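Local coordinates for protein arabinan endo-1,5-alpha-l-arabinosidase A (Cellvibrio cellulosa, PDB 1GYD) that hydrolyses the alpha-1,5-arabinofuranosyl bonds of linear arabinan, releasing almost exclusively arabinotriose, as part of plant cell wall breakdown, at residues I89-N94 with E107-V112; D126-A131 with W138-S143. All blocks are in the same frame, centred on the assembly; numbering follows the deposited sequence. Where two conformers were deposited one is given.

How the contacts relate
Contacts 1 and 2 belong to neighbouring blades of the five-bladed beta-propeller. Contact 1 pairs the last two strands of one blade. Contact 2 pairs the first two strands of the next, and strand 107-115 is followed in the chain by strand 128-131. Their centres lie about 14 Å apart, yet their side chains meet between the blades. Ile89 CG2 is 3.8 Å from Pro127 CG, and Val112 CG1 is 3.9 Å from Met139 CE. The centre of contact 1 is about 16 Å from the chain centre, that of contact 2 about 8 Å. Contact 2 carries Ser143, a probable substrate-binding residue, whose side chain is about 3 Å from that of Glu189, the probable proton donor.

Contact 1 (I89-N94 with E107-V112); sequences IGVTVN and EDKGIV
Val91 and Lys109 pack across each other where the two outer strands of a propeller blade run antiparallel. Strand 107-115 is the outermost strand of this blade. Val91 CG1 lies 3.7 Å from Lys109 CB. The same methyl also meets Val112 CG2, at 4.0 Å. It can do both because it sits between the backbone N and the carbonyl carbon of Val91 (chi1 73°). Further along, Val93 CG2 touches Lys109 CG at 3.8 Å. The aliphatic root of the lysine thus rests on both valines, while its chain bends at chi2 and its outer end leads away from strand 89-94. Tyr74 of strand 72-79 also touches both valines.

The backbone holds these side chains in register. Val93 and Glu107 exchange two hydrogen bonds. Val93 N approaches Glu107 O from well above the carbonyl plane, 44° out of it, whereas Glu107 N lies in the plane of the Val93 carbonyl. Between Gly90 and Thr92 the register slips by one residue, which makes a beta bulge. Gly110 lies within it, with backbone angles that would jam a side chain against the preceding carbonyl oxygen. At the corner, Val112 N donates to Ile89 O, and the Val112 side chain turns toward strand 89-94.

Thr92 and Asp108 share the other face. Asp108 OD1 is hydrogen-bonded by Tyr77 OH, and Gly110 N adds only a weak bond within the strand. Val91 O accepts the bond from Lys109 N, at 2.8 Å. Asp108 OD1 comes within 3.3 Å of the same Val91 O, but both are acceptors and no bond forms.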
ATOM      1  N   ILE A  89      -6.313 -10.189   4.444  1.00 21.60           N
ATOM      2  CA  ILE A  89      -5.285  -9.963   3.454  1.00 21.05           C
ATOM      3  C   ILE A  89      -4.893 -11.319   2.955  1.00 20.16           C
ATOM      4  O   ILE A  89      -4.526 -12.184   3.734  1.00 20.30           O
ATOM      5  CB  ILE A  89      -4.106  -9.211   4.066  1.00 19.85           C
ATOM      6  CG1 ILE A  89      -4.495  -7.756   4.259  1.00 19.22           C
ATOM      7  CG2 ILE A  89      -2.885  -9.258   3.147  1.00 21.92           C
ATOM      8  CD1 ILE A  89      -3.630  -6.973   5.156  1.00 15.31           C
ATOM      9  N   GLY A  90      -4.996 -11.502   1.649  1.00 20.32           N
ATOM     10  CA  GLY A  90      -4.622 -12.751   1.024  1.00 19.72           C
ATOM     11  C   GLY A  90      -3.356 -12.627   0.201  1.00 19.56           C
ATOM     12  O   GLY A  90      -2.833 -11.532  -0.036  1.00 19.06           O
ATOM     13  N   VAL A  91      -2.857 -13.764  -0.248  1.00 19.21           N
ATOM     14  CA  VAL A  91      -1.731 -13.754  -1.145  1.00 19.42           C
ATOM     15  C   VAL A  91      -1.871 -14.823  -2.201  1.00 19.39           C
ATOM     16  O   VAL A  91      -2.186 -15.989  -1.910  1.00 19.82           O
ATOM     17  CB  VAL A  91      -0.373 -13.897  -0.411  1.00 20.01           C
ATOM     18  CG1 VAL A  91      -0.148 -15.326   0.120  1.00 19.65           C
ATOM     19  CG2 VAL A  91       0.760 -13.488  -1.349  1.00 20.88           C
ATOM     20  N   THR A  92      -1.645 -14.391  -3.437  1.00 18.73           N
ATOM     21  CA  THR A  92      -1.569 -15.285  -4.566  1.00 18.29           C
ATOM     22  C   THR A  92      -0.214 -15.129  -5.274  1.00 18.14           C
ATOM     23  O   THR A  92       0.367 -14.037  -5.336  1.00 17.41           O
ATOM     24  CB  THR A  92      -2.753 -15.064  -5.522  1.00 17.55           C
ATOM     25  OG1 THR A  92      -2.596 -15.925  -6.632  1.00 18.01           O
ATOM     26  CG2 THR A  92      -2.753 -13.676  -6.152  1.00 17.23           C
ATOM     27  N   VAL A  93       0.257 -16.242  -5.818  1.00 18.61           N
ATOM     28  CA  VAL A  93       1.627 -16.366  -6.321  1.00 19.06           C
ATOM     29  C   VAL A  93       1.626 -16.694  -7.813  1.00 19.20           C
ATOM     30  O   VAL A  93       0.722 -17.371  -8.302  1.00 18.83           O
ATOM     31  CB  VAL A  93       2.418 -17.437  -5.505  1.00 19.05           C
ATOM     32  CG1 VAL A  93       3.871 -17.444  -5.883  1.00 20.44           C
ATOM     33  CG2 VAL A  93       2.301 -17.163  -3.995  1.00 19.17           C
ATOM     34  N   ASN A  94       2.634 -16.191  -8.530  1.00 19.42           N
ATOM     35  CA  ASN A  94       2.836 -16.488  -9.959  1.00 19.60           C
ATOM     36  C   ASN A  94       4.331 -16.737 -10.249  1.00 19.77           C
ATOM     37  O   ASN A  94       5.195 -16.141  -9.606  1.00 19.51           O
ATOM     38  CB  ASN A  94       2.301 -15.328 -10.818  1.00 19.43           C
ATOM     39  CG  ASN A  94       1.792 -15.777 -12.191  1.00 20.13           C
ATOM     40  OD1 ASN A  94       2.374 -16.653 -12.846  1.00 19.99           O
ATOM     41  ND2 ASN A  94       0.724 -15.134 -12.655  1.00 21.48           N
ATOM     42  N   GLU A 107      -1.827 -18.560  -8.488  1.00 24.20           N
ATOM     43  CA  GLU A 107      -2.386 -19.505  -7.500  1.00 23.62           C
ATOM     44  C   GLU A 107      -2.565 -18.873  -6.120  1.00 22.84           C
ATOM     45  O   GLU A 107      -1.604 -18.485  -5.447  1.00 22.61           O
ATOM     46  CB  GLU A 107      -1.594 -20.833  -7.416  1.00 23.77           C
ATOM     47  CG  GLU A 107      -1.451 -21.480  -8.779  0.50 24.01           C
ATOM     48  CD  GLU A 107      -1.752 -22.968  -8.720  0.50 24.38           C
ATOM     49  OE1 GLU A 107      -2.920 -23.320  -8.453  0.50 25.25           O
ATOM     50  OE2 GLU A 107      -0.825 -23.781  -8.910  0.50 24.23           O
ATOM     51  N   ASP A 108      -3.829 -18.788  -5.722  1.00 21.87           N
ATOM     52  CA  ASP A 108      -4.214 -18.345  -4.403  1.00 21.15           C
ATOM     53  C   ASP A 108      -3.676 -19.231  -3.277  1.00 20.62           C
ATOM     54  O   ASP A 108      -3.860 -20.440  -3.275  1.00 20.17           O
ATOM     55  CB  ASP A 108      -5.739 -18.226  -4.273  1.00 20.49           C
ATOM     56  CG  ASP A 108      -6.133 -17.294  -3.133  1.00 22.07           C
ATOM     57  OD1 ASP A 108      -5.342 -16.391  -2.829  1.00 21.33           O
ATOM     58  OD2 ASP A 108      -7.191 -17.367  -2.486  1.00 24.93           O
ATOM     59  N   LYS A 109      -3.013 -18.591  -2.320  1.00 20.23           N
ATOM     60  CA  LYS A 109      -2.562 -19.247  -1.101  1.00 20.14           C
ATOM     61  C   LYS A 109      -3.499 -18.957   0.084  1.00 19.54           C
ATOM     62  O   LYS A 109      -3.291 -19.499   1.155  1.00 18.59           O
ATOM     63  CB  LYS A 109      -1.116 -18.818  -0.760  1.00 20.04           C
ATOM     64  CG  LYS A 109      -0.031 -19.288  -1.791  1.00 21.00           C
ATOM     65  CD  LYS A 109       0.017 -20.825  -2.042  1.00 20.10           C
ATOM     66  CE  LYS A 109       0.990 -21.154  -3.153  1.00 20.94           C
ATOM     67  NZ  LYS A 109       1.124 -22.617  -3.450  1.00 20.23           N
ATOM     68  N   GLY A 110      -4.520 -18.121  -0.109  1.00 18.97           N
ATOM     69  CA  GLY A 110      -5.511 -17.882   0.923  1.00 19.16           C
ATOM     70  C   GLY A 110      -5.152 -16.761   1.917  1.00 19.48           C
ATOM     71  O   GLY A 110      -4.431 -15.841   1.576  1.00 19.19           O
ATOM     72  N   ILE A 111      -5.658 -16.866   3.145  1.00 19.76           N
ATOM     73  CA  ILE A 111      -5.639 -15.775   4.127  1.00 19.97           C
ATOM     74  C   ILE A 111      -4.322 -15.721   4.904  1.00 20.40           C
ATOM     75  O   ILE A 111      -3.920 -16.668   5.567  1.00 20.01           O
ATOM     76  CB  ILE A 111      -6.828 -15.902   5.089  1.00 19.95           C
ATOM     77  CG1 ILE A 111      -8.129 -15.520   4.366  1.00 19.49           C
ATOM     78  CG2 ILE A 111      -6.642 -15.025   6.329  1.00 19.37           C
ATOM     79  CD1 ILE A 111      -9.346 -16.014   5.055  1.00 17.71           C
ATOM     80  N   VAL A 112      -3.659 -14.588   4.803  1.00 20.99           N
ATOM     81  CA  VAL A 112      -2.476 -14.338   5.589  1.00 21.56           C
ATOM     82  C   VAL A 112      -2.945 -13.958   6.986  1.00 21.77           C
ATOM     83  O   VAL A 112      -2.529 -14.547   7.990  1.00 21.44           O
ATOM     84  CB  VAL A 112      -1.640 -13.194   4.982  1.00 21.69           C
ATOM     85  CG1 VAL A 112      -0.408 -12.979   5.786  1.00 22.24           C
ATOM     86  CG2 VAL A 112      -1.277 -13.518   3.519  1.00 22.49           C
TER

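Contact 2 (D126-A131 with W138-S143); sequences DPAIIA and WMSFGS
Met139 packs against Ile129 on one face of the beta hairpin that opens a propeller blade, and against Pro127 just before the strand. Its CE lies 3.8 Å from Ile129 CD1, and its SD is 4.0 Å from Pro127 CB. CG stands anti to the backbone N (chi1 173°), and the chain stays extended until it bends at chi3, which sets the methyl against both partners. Tyr76 of the preceding blade touches all three side chains.

The opposite face carries Ala128, Ile130, Trp138 and Ser140. Ile130 CG2 packs at a slant on Trp138 CB at 3.9 Å. The indole turns its edge to Ile130 O, which lies in the ring plane, and its NE1 is hydrogen-bonded to Asp132. Ser140 OG is 3.5 Å from Ala128 CB. A water hydrogen-bonds to Ser140 OG and donates a weak bond to Ala128 O, joining the strands beside the direct bonds. Phe192 and Ile193 of the next blade pack on this face.

Two antiparallel hydrogen-bonded pairs position these side chains. Ala128 pairs with Ser140 and Ile130 with Trp138. The bond from Trp138 N to Ile130 O is nearly straight, with an angle of 174° at the hydrogen. Toward the Asp126 end of the pairing, the Phe141 CA-H points at Asp126 O, 3.4 Å away. This weak CA-H...O contact continues the pairing by one more step, where the chains lead into the substrate-binding region.

Asp126 N bonds to Ser78, and the Asp126 side chain lies near His259, a likely calcium ligand. Ser143 OG bonds to Glu189 OE1. This bond probably steadies the carboxylate of Glu189, the probable proton donor. Backbone bonds of Gly142 to Ile125 and Ala190 hold the chain next to Ser143, so its hydroxyl is probably well placed for Glu189 OE1.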
ATOM      1  N   ASP A 126      -4.369  -3.402   3.492  1.00 20.32           N
ATOM      2  CA  ASP A 126      -3.244  -2.532   3.097  1.00 20.20           C
ATOM      3  C   ASP A 126      -1.886  -3.028   3.409  1.00 20.33           C
ATOM      4  O   ASP A 126      -1.101  -2.333   4.051  1.00 21.02           O
ATOM      5  CB  ASP A 126      -3.435  -1.134   3.649  1.00 20.28           C
ATOM      6  CG  ASP A 126      -4.762  -0.622   3.287  1.00 18.29           C
ATOM      7  OD1 ASP A 126      -5.617  -1.444   2.949  1.00 31.68           O
ATOM      8  OD2 ASP A 126      -5.102   0.496   3.230  1.00 16.97           O
ATOM      9  N   PRO A 127      -1.595  -4.221   2.914  1.00 19.64           N
ATOM     10  CA  PRO A 127      -0.285  -4.839   3.130  1.00 20.36           C
ATOM     11  C   PRO A 127       0.860  -4.110   2.421  1.00 20.39           C
ATOM     12  O   PRO A 127       0.681  -3.487   1.371  1.00 20.61           O
ATOM     13  CB  PRO A 127      -0.461  -6.255   2.546  1.00 20.37           C
ATOM     14  CG  PRO A 127      -1.554  -6.114   1.552  1.00 19.94           C
ATOM     15  CD  PRO A 127      -2.476  -5.066   2.099  1.00 19.36           C
ATOM     16  N   ALA A 128       2.025  -4.175   3.046  1.00 20.39           N
ATOM     17  CA  ALA A 128       3.279  -3.806   2.427  1.00 20.90           C
ATOM     18  C   ALA A 128       4.332  -4.746   2.956  1.00 21.08           C
ATOM     19  O   ALA A 128       4.382  -4.988   4.175  1.00 21.37           O
ATOM     20  CB  ALA A 128       3.661  -2.382   2.745  1.00 20.70           C
ATOM     21  N   ILE A 129       5.166  -5.273   2.054  1.00 20.34           N
ATOM     22  CA  ILE A 129       6.165  -6.264   2.436  1.00 19.86           C
ATOM     23  C   ILE A 129       7.554  -5.647   2.516  1.00 19.80           C
ATOM     24  O   ILE A 129       7.978  -4.968   1.585  1.00 18.85           O
ATOM     25  CB  ILE A 129       6.191  -7.435   1.445  1.00 19.40           C
ATOM     26  CG1 ILE A 129       4.784  -7.963   1.159  1.00 19.12           C
ATOM     27  CG2 ILE A 129       7.098  -8.552   1.974  1.00 19.00           C
ATOM     28  CD1 ILE A 129       3.987  -8.388   2.386  1.00 20.18           C
ATOM     29  N   ILE A 130       8.263  -5.921   3.615  1.00 20.00           N
ATOM     30  CA  ILE A 130       9.629  -5.432   3.813  1.00 20.37           C
ATOM     31  C   ILE A 130      10.558  -6.530   4.363  1.00 21.20           C
ATOM     32  O   ILE A 130      10.183  -7.282   5.252  1.00 21.85           O
ATOM     33  CB  ILE A 130       9.638  -4.215   4.755  1.00 20.49           C
ATOM     34  CG1 ILE A 130      11.066  -3.652   4.937  1.00 20.87           C
ATOM     35  CG2 ILE A 130       9.080  -4.569   6.158  1.00 20.95           C
ATOM     36  CD1 ILE A 130      11.706  -3.117   3.677  1.00 21.02           C
ATOM     37  N   ALA A 131      11.784  -6.599   3.840  1.00 21.27           N
ATOM     38  CA  ALA A 131      12.793  -7.529   4.328  1.00 20.87           C
ATOM     39  C   ALA A 131      13.778  -6.759   5.190  1.00 20.65           C
ATOM     40  O   ALA A 131      13.986  -5.574   4.974  1.00 20.31           O
ATOM     41  CB  ALA A 131      13.521  -8.165   3.166  1.00 20.89           C
ATOM     42  N   TRP A 138       8.830  -9.209   6.771  1.00 19.30           N
ATOM     43  CA  TRP A 138       7.697  -8.708   7.551  1.00 18.73           C
ATOM     44  C   TRP A 138       6.610  -8.128   6.651  1.00 18.20           C
ATOM     45  O   TRP A 138       6.898  -7.675   5.565  1.00 17.67           O
ATOM     46  CB  TRP A 138       8.172  -7.562   8.474  1.00 17.85           C
ATOM     47  CG  TRP A 138       9.348  -7.899   9.267  1.00 16.37           C
ATOM     48  CD1 TRP A 138      10.611  -8.000   8.810  1.00 16.93           C
ATOM     49  CD2 TRP A 138       9.398  -8.209  10.665  1.00 15.83           C
ATOM     50  NE1 TRP A 138      11.464  -8.341   9.832  1.00 19.19           N
ATOM     51  CE2 TRP A 138      10.742  -8.473  10.987  1.00 18.54           C
ATOM     52  CE3 TRP A 138       8.442  -8.303  11.681  1.00 16.98           C
ATOM     53  CZ2 TRP A 138      11.161  -8.814  12.280  1.00 16.70           C
ATOM     54  CZ3 TRP A 138       8.852  -8.633  12.960  1.00 15.91           C
ATOM     55  CH2 TRP A 138      10.200  -8.884  13.248  1.00 17.33           C
ATOM     56  N   MET A 139       5.371  -8.138   7.134  1.00 18.36           N
ATOM     57  CA  MET A 139       4.258  -7.450   6.505  1.00 18.14           C
ATOM     58  C   MET A 139       3.846  -6.308   7.386  1.00 18.79           C
ATOM     59  O   MET A 139       3.594  -6.509   8.573  1.00 18.75           O
ATOM     60  CB  MET A 139       3.045  -8.349   6.375  1.00 18.43           C
ATOM     61  CG  MET A 139       1.808  -7.583   5.877  1.00 18.48           C
ATOM     62  SD  MET A 139       0.417  -8.603   5.642  1.00 20.63           S
ATOM     63  CE  MET A 139       0.896  -9.625   4.278  1.00 19.79           C
ATOM     64  N   SER A 140       3.785  -5.106   6.828  1.00 19.29           N
ATOM     65  CA  SER A 140       3.122  -4.008   7.520  1.00 20.09           C
ATOM     66  C   SER A 140       1.746  -3.869   6.917  1.00 19.69           C
ATOM     67  O   SER A 140       1.531  -4.194   5.756  1.00 21.05           O
ATOM     68  CB  SER A 140       3.922  -2.716   7.485  1.00 19.72           C
ATOM     69  OG  SER A 140       3.948  -2.138   6.201  1.00 20.70           O
ATOM     70  N   PHE A 141       0.796  -3.446   7.732  1.00 19.49           N
ATOM     71  CA  PHE A 141      -0.554  -3.218   7.291  1.00 19.34           C
ATOM     72  C   PHE A 141      -1.363  -2.298   8.206  1.00 18.86           C
ATOM     73  O   PHE A 141      -0.903  -1.884   9.299  1.00 17.99           O
ATOM     74  CB  PHE A 141      -1.287  -4.563   7.142  1.00 19.84           C
ATOM     75  CG  PHE A 141      -1.790  -5.127   8.437  1.00 21.16           C
ATOM     76  CD1 PHE A 141      -0.954  -5.879   9.246  1.00 22.99           C
ATOM     77  CD2 PHE A 141      -3.103  -4.907   8.850  1.00 20.97           C
ATOM     78  CE1 PHE A 141      -1.399  -6.412  10.442  1.00 21.99           C
ATOM     79  CE2 PHE A 141      -3.549  -5.426  10.061  1.00 22.46           C
ATOM     80  CZ  PHE A 141      -2.713  -6.190  10.840  1.00 22.36           C
ATOM     81  N   GLY A 142      -2.556  -1.952   7.736  1.00 18.10           N
ATOM     82  CA  GLY A 142      -3.560  -1.340   8.606  1.00 18.71           C
ATOM     83  C   GLY A 142      -4.316  -0.140   8.047  1.00 18.74           C
ATOM     84  O   GLY A 142      -3.896   0.459   7.063  1.00 19.55           O
ATOM     85  N   SER A 143      -5.408   0.219   8.724  1.00 18.65           N
ATOM     86  CA  SER A 143      -6.252   1.364   8.379  1.00 19.07           C
ATOM     87  C   SER A 143      -7.220   1.669   9.554  1.00 19.68           C
ATOM     88  O   SER A 143      -7.958   0.801   9.991  1.00 18.43           O
ATOM     89  CB  SER A 143      -7.072   1.049   7.122  1.00 19.24           C
ATOM     90  OG  SER A 143      -7.960   2.118   6.806  1.00 19.43           O
TER
HETATM   91  O   HOH W   1       6.559  -3.020   5.041  1.00 39.22           O